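Halohydrin epoxidase A (Corynebacterium sp., PDB 4Z9F) probably catalyses the reversible elimination of hydrogen halide from halohydrins to give epoxides, as a tetrameric lyase built on a Rossmann-like fold. Local coordinates at residues G176-F179 / Y185-T188; A4-A9 / E19-D24; I130-S135 / A218-L223. The protein carries 1 engineered substitution. All blocks are in the same frame, centred on the assembly; numbering follows the deposited sequence.

Contact 1 (G176-F179 / Y185-T188); sequences GPNF and YFPT
Phe186 lays one face of its ring against the backbone of Phe179. Its CG is anti to its own carbonyl carbon (chi1 -66°), on a CA-CB bond aimed at 176-179, and this carries the ring there. The tight part is here: Phe186 CE2 lies 3.3 Å from Phe179 N, while Phe179 CA sits over the ring, 3.9 Å from its centroid, a CH-pi contact offset toward the rim. The two aromatic rings do far less. Their centroids are 5.5 Å apart and the planes differ by 30°, but the rings are slid past each other and barely overlap; Phe179 CD2 and Phe186 CZ meet at 3.9 Å. Asn178 adds a polar touch, its OD1 coming to the edge of the Phe186 ring, 3.6 Å from CE2. A bent, local hydrogen bond from Phe179 N to Asn178 OD1 (2.9 Å), with the donor above the carbonyl plane and off the lone pairs, helps to hold that oxygen near the N-H. Helix 195-204 touches both rings, Phe179 through Arg200, Val201 and Asp204, Phe186 through Leu197. The outer part is looser: past Phe186 the chain turns away to exposed Thr188. This loop follows strand 170-177 at the C-terminal ends of the strands of a parallel Rossmann-like sheet, where relatives of this fold place their active sites and where halohydrin dehalogenases probably hold the halide.

Contact 2 (A4-A9 / E19-D24); sequences ALVTHA and EALTRD
Ala4 and Leu21 bring the backbones of strand 3-6 and helix 14-23 nearest each other, with CA atoms 7.6 Å apart. The two elements open the first beta-alpha-beta unit of a Rossmann-like fold, in which the chain leaves strand 3-6, runs back along helix 14-23 and enters strand 27-30 parallel to the first. Ala4 and Val6, two positions apart on the strand, both point their CB toward the helix, whereas Leu5 between them points away, to Leu62 and Thr66 of helix 62-67, on the other face of the sheet. From the helix a single side chain answers. Leu21 sets CG anti to its carbonyl carbon (chi1 -65°) and CD1 nearly anti to CA (chi2 162°), and the two torsions together extend CD1 to the strand. No hydrogen bond crosses the contact, and only 88 Å² is buried. Val28 of strand 27-30, Tyr26 in the loop before it and Thr221 of helix 213-224 also touch Leu21. Backbone hydrogen bonds between Ala4 and Thr27 and Val29, and between Leu5 and Thr75 and Val77, hold the strand between its neighbours in the sheet. Across the contact itself, one methyl does all the touching: Leu21 CD1 is 3.9 Å from Ala4 CB and 4.1 Å from Val6 CG2, the Val6 and Leu21 side chains meeting at a slant.

Contact 3 (I130-S135 / A218-L223); sequences IFITSS and ALITFL
Ile130 reaches its terminal methyl between two residues of helix 213-224: CD1 lies 3.8 Å from Leu223 CB, 3.9 Å from Ile220 O and 4.3 Å from Ile220 CG2. An almost extended side chain (chi2 161°) carries it there. One pair further along, Ile132 CD1 meets Ile220 CD1 at 4.1 Å, the two side chains crossing at about a right angle. The CA-CB bond of Ile132 does not aim at the helix, but CD1 at the end of the chain comes nearer (chi2 -69°). Helix segment 218-223 runs nearly antiparallel to strand 130-132 (157°) with the axes 10.6 Å apart. In the next shell, Thr75 and Ile175 touch Ile130, Val77 and Phe12 touch Ile132, and Tyr173 meets Leu223. The strand is fixed by backbone bonds to strand 73-79, through Ile130 and Ile132, and to strand 170-177, through Phe131. Outward, the helix reaches the tetramer: Phe222 stacks on Phe222 of the second subunit, while Ala218 packs on Arg227 and Leu219 on Ile231 of that subunit. Side chain to side chain the contact is aliphatic, with one methyl also near a backbone carbonyl oxygen; it contributes dispersion and the fit of methyls, and no directional bond, to seating the helix on the sheet.

How the contacts relate
All three contacts are largely buried and reach one parallel sheet, but at different places. Contacts 2 and 3 each set a helix on a strand through aliphatic side chains, with a backbone carbonyl oxygen also touched in contact 3; they meet where Thr221 of helix 213-224 packs on Ala20, Leu21 and Asp24, so the two helices touch there. Contact 1 differs, joining the loop just past strand 170-177 to the loop before helix 188-193, using aromatic rings and an amide, with partly exposed Asn178 at its polar side. It touches contact 3 where Pro177 O probably accepts a hydrogen bond from Ser135 N, 3.1 Å away. Contacts 1 and 2 stay apart, about 11 Å between nearest atoms. Contact 3 alone has a second subunit beside it.

Contact 1 (G176-F179 / Y185-T188)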
loop_
_atom_site.group_PDB
_atom_site.type_symbol
_atom_site.label_atom_id
_atom_site.label_comp_id
_atom_site.label_asym_id
_atom_site.label_seq_id
_atom_site.Cartn_x
_atom_site.Cartn_y
_atom_site.Cartn_z
ATOM N N GLY C 176 3.017 11.993 -7.452
ATOM C CA GLY C 176 3.405 12.350 -6.107
ATOM C C GLY C 176 4.874 12.710 -6.030
ATOM O O GLY C 176 5.743 11.856 -5.803
ATOM N N PRO C 177 5.182 13.989 -6.228
ATOM C CA PRO C 177 6.585 14.416 -6.255
ATOM C C PRO C 177 7.161 14.616 -4.862
ATOM O O PRO C 177 6.454 14.929 -3.902
ATOM C CB PRO C 177 6.545 15.757 -7.013
ATOM C CG PRO C 177 5.108 15.936 -7.485
ATOM C CD PRO C 177 4.264 15.089 -6.573
ATOM N N ASN C 178 8.479 14.434 -4.786
ATOM C CA ASN C 178 9.338 14.902 -3.701
ATOM C C ASN C 178 10.739 15.022 -4.286
ATOM O O ASN C 178 11.069 14.364 -5.276
ATOM C CB ASN C 178 9.326 13.953 -2.485
ATOM C CG ASN C 178 9.769 14.643 -1.186
ATOM O OD1 ASN C 178 10.090 15.842 -1.169
ATOM N ND2 ASN C 178 9.785 13.882 -0.087
ATOM N N PHE C 179 11.562 15.872 -3.668
ATOM C CA PHE C 179 12.907 16.133 -4.177
ATOM C C PHE C 179 12.874 16.465 -5.662
ATOM O O PHE C 179 13.724 16.041 -6.440
ATOM C CB PHE C 179 13.826 14.954 -3.881
ATOM C CG PHE C 179 13.958 14.676 -2.412
ATOM C CD1 PHE C 179 13.309 13.601 -1.831
ATOM C CD2 PHE C 179 14.710 15.518 -1.609
ATOM C CE1 PHE C 179 13.433 13.353 -0.478
ATOM C CE2 PHE C 179 14.838 15.271 -0.249
ATOM C CZ PHE C 179 14.200 14.192 0.312
ATOM N N TYR C 185 8.965 23.997 -3.896
ATOM C CA TYR C 185 9.577 23.244 -2.807
ATOM C C TYR C 185 11.084 23.067 -2.926
ATOM O O TYR C 185 11.748 22.921 -1.896
ATOM C CB TYR C 185 8.920 21.869 -2.688
ATOM C CG TYR C 185 7.499 21.954 -2.177
ATOM C CD1 TYR C 185 7.232 22.449 -0.907
ATOM C CD2 TYR C 185 6.435 21.541 -2.960
ATOM C CE1 TYR C 185 5.935 22.533 -0.429
ATOM C CE2 TYR C 185 5.131 21.626 -2.494
ATOM C CZ TYR C 185 4.894 22.111 -1.220
ATOM O OH TYR C 185 3.604 22.192 -0.726
ATOM N N PHE C 186 11.644 23.055 -4.136
ATOM C CA PHE C 186 13.079 22.842 -4.335
ATOM C C PHE C 186 13.567 23.731 -5.472
ATOM O O PHE C 186 13.965 23.245 -6.536
ATOM C CB PHE C 186 13.382 21.371 -4.632
ATOM C CG PHE C 186 13.086 20.448 -3.487
ATOM C CD1 PHE C 186 13.998 20.285 -2.452
ATOM C CD2 PHE C 186 11.899 19.737 -3.445
ATOM C CE1 PHE C 186 13.716 19.439 -1.380
ATOM C CE2 PHE C 186 11.619 18.878 -2.374
ATOM C CZ PHE C 186 12.531 18.733 -1.349
ATOM N N PRO C 187 13.544 25.045 -5.282
ATOM C CA PRO C 187 14.044 25.930 -6.339
ATOM C C PRO C 187 15.532 25.693 -6.570
ATOM O O PRO C 187 16.254 25.210 -5.692
ATOM C CB PRO C 187 13.755 27.335 -5.799
ATOM C CG PRO C 187 13.700 27.172 -4.319
ATOM C CD PRO C 187 13.131 25.796 -4.086
ATOM N N THR C 188 15.980 25.990 -7.791
ATOM C CA THR C 188 17.390 25.809 -8.116
ATOM C C THR C 188 18.289 26.564 -7.142
ATOM O O THR C 188 19.349 26.060 -6.753
ATOM C CB THR C 188 17.650 26.245 -9.562
ATOM O OG1 THR C 188 16.968 25.343 -10.440
ATOM C CG2 THR C 188 19.132 26.207 -9.886
#

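Contact 2 (A4-A9 / E19-D24)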
loop_
_atom_site.group_PDB
_atom_site.type_symbol
_atom_site.label_atom_id
_atom_site.label_comp_id
_atom_site.label_asym_id
_atom_site.label_seq_id
_atom_site.Cartn_x
_atom_site.Cartn_y
_atom_site.Cartn_z
ATOM N N ALA C 4 -4.426 22.050 -23.665
ATOM C CA ALA C 4 -4.222 21.623 -22.292
ATOM C C ALA C 4 -4.588 22.759 -21.355
ATOM O O ALA C 4 -4.433 23.941 -21.690
ATOM C CB ALA C 4 -2.770 21.185 -22.039
ATOM N N LEU C 5 -5.117 22.390 -20.195
ATOM C CA LEU C 5 -5.376 23.311 -19.104
ATOM C C LEU C 5 -4.417 22.955 -17.974
ATOM O O LEU C 5 -4.300 21.780 -17.612
ATOM C CB LEU C 5 -6.827 23.219 -18.635
ATOM C CG LEU C 5 -7.166 23.897 -17.305
ATOM C CD1 LEU C 5 -6.941 25.412 -17.367
ATOM C CD2 LEU C 5 -8.588 23.574 -16.880
ATOM N N VAL C 6 -3.697 23.957 -17.465
ATOM C CA VAL C 6 -2.755 23.790 -16.357
ATOM C C VAL C 6 -3.117 24.804 -15.286
ATOM O O VAL C 6 -3.129 26.012 -15.552
ATOM C CB VAL C 6 -1.294 23.984 -16.799
ATOM C CG1 VAL C 6 -0.352 23.907 -15.582
ATOM C CG2 VAL C 6 -0.904 22.973 -17.888
ATOM N N THR C 7 -3.418 24.328 -14.083
ATOM C CA THR C 7 -3.730 25.248 -13.008
ATOM C C THR C 7 -2.443 25.668 -12.293
ATOM O O THR C 7 -1.392 25.032 -12.430
ATOM C CB THR C 7 -4.708 24.619 -12.024
ATOM O OG1 THR C 7 -4.125 23.430 -11.480
ATOM C CG2 THR C 7 -6.002 24.259 -12.735
ATOM N N HIS C 8 -2.541 26.765 -11.547
ATOM C CA HIS C 8 -1.422 27.324 -10.773
ATOM C C HIS C 8 -0.121 27.287 -11.573
ATOM O O HIS C 8 0.909 26.777 -11.126
ATOM C CB HIS C 8 -1.283 26.591 -9.442
ATOM C CG HIS C 8 -2.486 26.718 -8.561
ATOM N ND1 HIS C 8 -2.786 27.873 -7.872
ATOM C CD2 HIS C 8 -3.458 25.829 -8.247
ATOM C CE1 HIS C 8 -3.890 27.691 -7.172
ATOM N NE2 HIS C 8 -4.317 26.458 -7.378
ATOM N N ALA C 9 -0.182 27.859 -12.786
ATOM C CA ALA C 9 0.845 27.635 -13.796
ATOM C C ALA C 9 2.219 28.159 -13.397
ATOM O O ALA C 9 3.220 27.754 -14.001
ATOM C CB ALA C 9 0.426 28.273 -15.123
ATOM N N GLU C 19 5.870 24.140 -20.082
ATOM C CA GLU C 19 6.946 24.027 -21.060
ATOM C C GLU C 19 6.878 22.718 -21.836
ATOM O O GLU C 19 7.042 22.715 -23.060
ATOM C CB GLU C 19 8.308 24.163 -20.382
ATOM C CG GLU C 19 9.470 23.856 -21.326
ATOM C CD GLU C 19 10.565 24.927 -21.302
ATOM O OE1 GLU C 19 11.748 24.546 -21.482
ATOM O OE2 GLU C 19 10.235 26.126 -21.109
ATOM N N ALA C 20 6.669 21.589 -21.153
ATOM C CA ALA C 20 6.719 20.315 -21.862
ATOM C C ALA C 20 5.568 20.176 -22.852
ATOM O O ALA C 20 5.766 19.712 -23.979
ATOM C CB ALA C 20 6.700 19.159 -20.868
ATOM N N LEU C 21 4.364 20.561 -22.444
ATOM C CA LEU C 21 3.211 20.444 -23.330
ATOM C C LEU C 21 3.327 21.399 -24.514
ATOM O O LEU C 21 2.957 21.041 -25.638
ATOM C CB LEU C 21 1.930 20.699 -22.537
ATOM C CG LEU C 21 1.654 19.635 -21.462
ATOM C CD1 LEU C 21 0.654 20.135 -20.437
ATOM C CD2 LEU C 21 1.149 18.389 -22.153
ATOM N N THR C 22 3.848 22.611 -24.282
ATOM C CA THR C 22 4.034 23.558 -25.380
ATOM C C THR C 22 5.019 23.007 -26.409
ATOM O O THR C 22 4.757 23.036 -27.618
ATOM C CB THR C 22 4.515 24.917 -24.843
ATOM O OG1 THR C 22 3.471 25.552 -24.094
ATOM C CG2 THR C 22 4.921 25.827 -25.990
ATOM N N ARG C 23 6.154 22.474 -25.945
ATOM C CA ARG C 23 7.118 21.875 -26.854
ATOM C C ARG C 23 6.567 20.617 -27.516
ATOM O O ARG C 23 7.030 20.245 -28.599
ATOM C CB ARG C 23 8.430 21.585 -26.106
ATOM C CG ARG C 23 9.337 20.543 -26.724
ATOM C CD ARG C 23 10.775 20.661 -26.214
ATOM N NE ARG C 23 10.881 20.273 -24.806
ATOM C CZ ARG C 23 11.163 19.044 -24.374
ATOM N NH1 ARG C 23 11.367 18.057 -25.243
ATOM N NH2 ARG C 23 11.232 18.797 -23.061
ATOM N N ASP C 24 5.569 19.979 -26.915
ATOM C CA ASP C 24 4.965 18.787 -27.485
ATOM C C ASP C 24 3.841 19.111 -28.463
ATOM O O ASP C 24 3.194 18.188 -28.972
ATOM C CB ASP C 24 4.440 17.884 -26.360
ATOM C CG ASP C 24 4.161 16.463 -26.826
ATOM O OD1 ASP C 24 3.242 15.827 -26.261
ATOM O OD2 ASP C 24 4.862 15.979 -27.746
#

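Contact 3 (I130-S135 / A218-L223)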
loop_
_atom_site.group_PDB
_atom_site.type_symbol
_atom_site.label_atom_id
_atom_site.label_comp_id
_atom_site.label_asym_id
_atom_site.label_seq_id
_atom_site.Cartn_x
_atom_site.Cartn_y
_atom_site.Cartn_z
ATOM N N ILE C 130 -4.559 14.863 -14.998
ATOM C CA ILE C 130 -3.379 14.501 -14.220
ATOM C C ILE C 130 -3.340 15.392 -12.992
ATOM O O ILE C 130 -3.267 16.620 -13.113
ATOM C CB ILE C 130 -2.097 14.649 -15.048
ATOM C CG1 ILE C 130 -2.179 13.758 -16.282
ATOM C CG2 ILE C 130 -0.873 14.286 -14.208
ATOM C CD1 ILE C 130 -1.243 14.146 -17.359
ATOM N N PHE C 131 -3.389 14.780 -11.811
ATOM C CA PHE C 131 -3.388 15.516 -10.559
ATOM C C PHE C 131 -1.974 15.520 -9.994
ATOM O O PHE C 131 -1.374 14.455 -9.806
ATOM C CB PHE C 131 -4.370 14.898 -9.563
ATOM C CG PHE C 131 -5.808 15.072 -9.953
ATOM C CD1 PHE C 131 -6.405 14.225 -10.881
ATOM C CD2 PHE C 131 -6.574 16.073 -9.374
ATOM C CE1 PHE C 131 -7.750 14.381 -11.231
ATOM C CE2 PHE C 131 -7.916 16.243 -9.733
ATOM C CZ PHE C 131 -8.500 15.393 -10.656
ATOM N N ILE C 132 -1.429 16.710 -9.757
ATOM C CA ILE C 132 -0.144 16.822 -9.076
ATOM C C ILE C 132 -0.428 16.885 -7.587
ATOM O O ILE C 132 -1.079 17.819 -7.107
ATOM C CB ILE C 132 0.652 18.051 -9.542
ATOM C CG1 ILE C 132 0.605 18.192 -11.064
ATOM C CG2 ILE C 132 2.104 17.954 -9.032
ATOM C CD1 ILE C 132 1.360 17.147 -11.879
ATOM N N THR C 133 0.044 15.872 -6.855
ATOM C CA THR C 133 -0.255 15.764 -5.436
ATOM C C THR C 133 1.062 15.856 -4.677
ATOM O O THR C 133 1.744 16.885 -4.742
ATOM C CB THR C 133 -1.029 14.467 -5.146
ATOM O OG1 THR C 133 -0.228 13.315 -5.455
ATOM C CG2 THR C 133 -2.296 14.421 -6.021
ATOM N N SER C 134 1.462 14.783 -4.009
ATOM C CA SER C 134 2.681 14.824 -3.213
ATOM C C SER C 134 3.029 13.397 -2.829
ATOM O O SER C 134 2.161 12.522 -2.816
ATOM C CB SER C 134 2.508 15.675 -1.957
ATOM O OG SER C 134 3.664 15.564 -1.144
ATOM N N SER C 135 4.302 13.172 -2.493
ATOM C CA SER C 135 4.660 11.859 -1.966
ATOM C C SER C 135 3.825 11.519 -0.740
ATOM O O SER C 135 3.504 10.344 -0.512
ATOM C CB SER C 135 6.153 11.803 -1.628
ATOM O OG SER C 135 6.450 12.636 -0.527
ATOM N N ALA C 218 8.431 15.110 -19.112
ATOM C CA ALA C 218 8.364 13.901 -19.924
ATOM C C ALA C 218 7.303 12.935 -19.408
ATOM O O ALA C 218 6.605 12.294 -20.205
ATOM C CB ALA C 218 9.728 13.218 -19.970
ATOM N N LEU C 219 7.168 12.808 -18.082
ATOM C CA LEU C 219 6.111 11.963 -17.527
ATOM C C LEU C 219 4.733 12.506 -17.902
ATOM O O LEU C 219 3.850 11.752 -18.329
ATOM C CB LEU C 219 6.260 11.867 -16.005
ATOM C CG LEU C 219 5.151 11.135 -15.253
ATOM C CD1 LEU C 219 5.077 9.693 -15.715
ATOM C CD2 LEU C 219 5.349 11.211 -13.732
ATOM N N ILE C 220 4.550 13.820 -17.784
ATOM C CA ILE C 220 3.252 14.430 -18.059
ATOM C C ILE C 220 2.873 14.269 -19.531
ATOM O O ILE C 220 1.723 13.955 -19.854
ATOM C CB ILE C 220 3.263 15.905 -17.614
ATOM C CG1 ILE C 220 3.133 15.992 -16.088
ATOM C CG2 ILE C 220 2.147 16.693 -18.289
ATOM C CD1 ILE C 220 3.205 17.409 -15.531
ATOM N N THR C 221 3.819 14.486 -20.449
ATOM C CA THR C 221 3.461 14.348 -21.859
ATOM C C THR C 221 3.315 12.885 -22.259
ATOM O O THR C 221 2.540 12.568 -23.173
ATOM C CB THR C 221 4.475 15.054 -22.769
ATOM O OG1 THR C 221 5.788 14.515 -22.580
ATOM C CG2 THR C 221 4.489 16.557 -22.502
ATOM N N PHE C 222 4.040 11.975 -21.593
ATOM C CA PHE C 222 3.809 10.554 -21.817
ATOM C C PHE C 222 2.405 10.157 -21.383
ATOM O O PHE C 222 1.710 9.429 -22.105
ATOM C CB PHE C 222 4.852 9.714 -21.076
ATOM C CG PHE C 222 4.616 8.231 -21.183
ATOM C CD1 PHE C 222 4.898 7.561 -22.359
ATOM C CD2 PHE C 222 4.126 7.516 -20.109
ATOM C CE1 PHE C 222 4.700 6.204 -22.473
ATOM C CE2 PHE C 222 3.916 6.129 -20.219
ATOM C CZ PHE C 222 4.205 5.490 -21.404
ATOM N N LEU C 223 1.957 10.646 -20.220
ATOM C CA LEU C 223 0.585 10.371 -19.802
ATOM C C LEU C 223 -0.416 11.018 -20.755
ATOM O O LEU C 223 -1.368 10.366 -21.196
ATOM C CB LEU C 223 0.349 10.840 -18.364
ATOM C CG LEU C 223 1.156 10.068 -17.301
ATOM C CD1 LEU C 223 0.884 10.592 -15.901
ATOM C CD2 LEU C 223 0.888 8.554 -17.362
#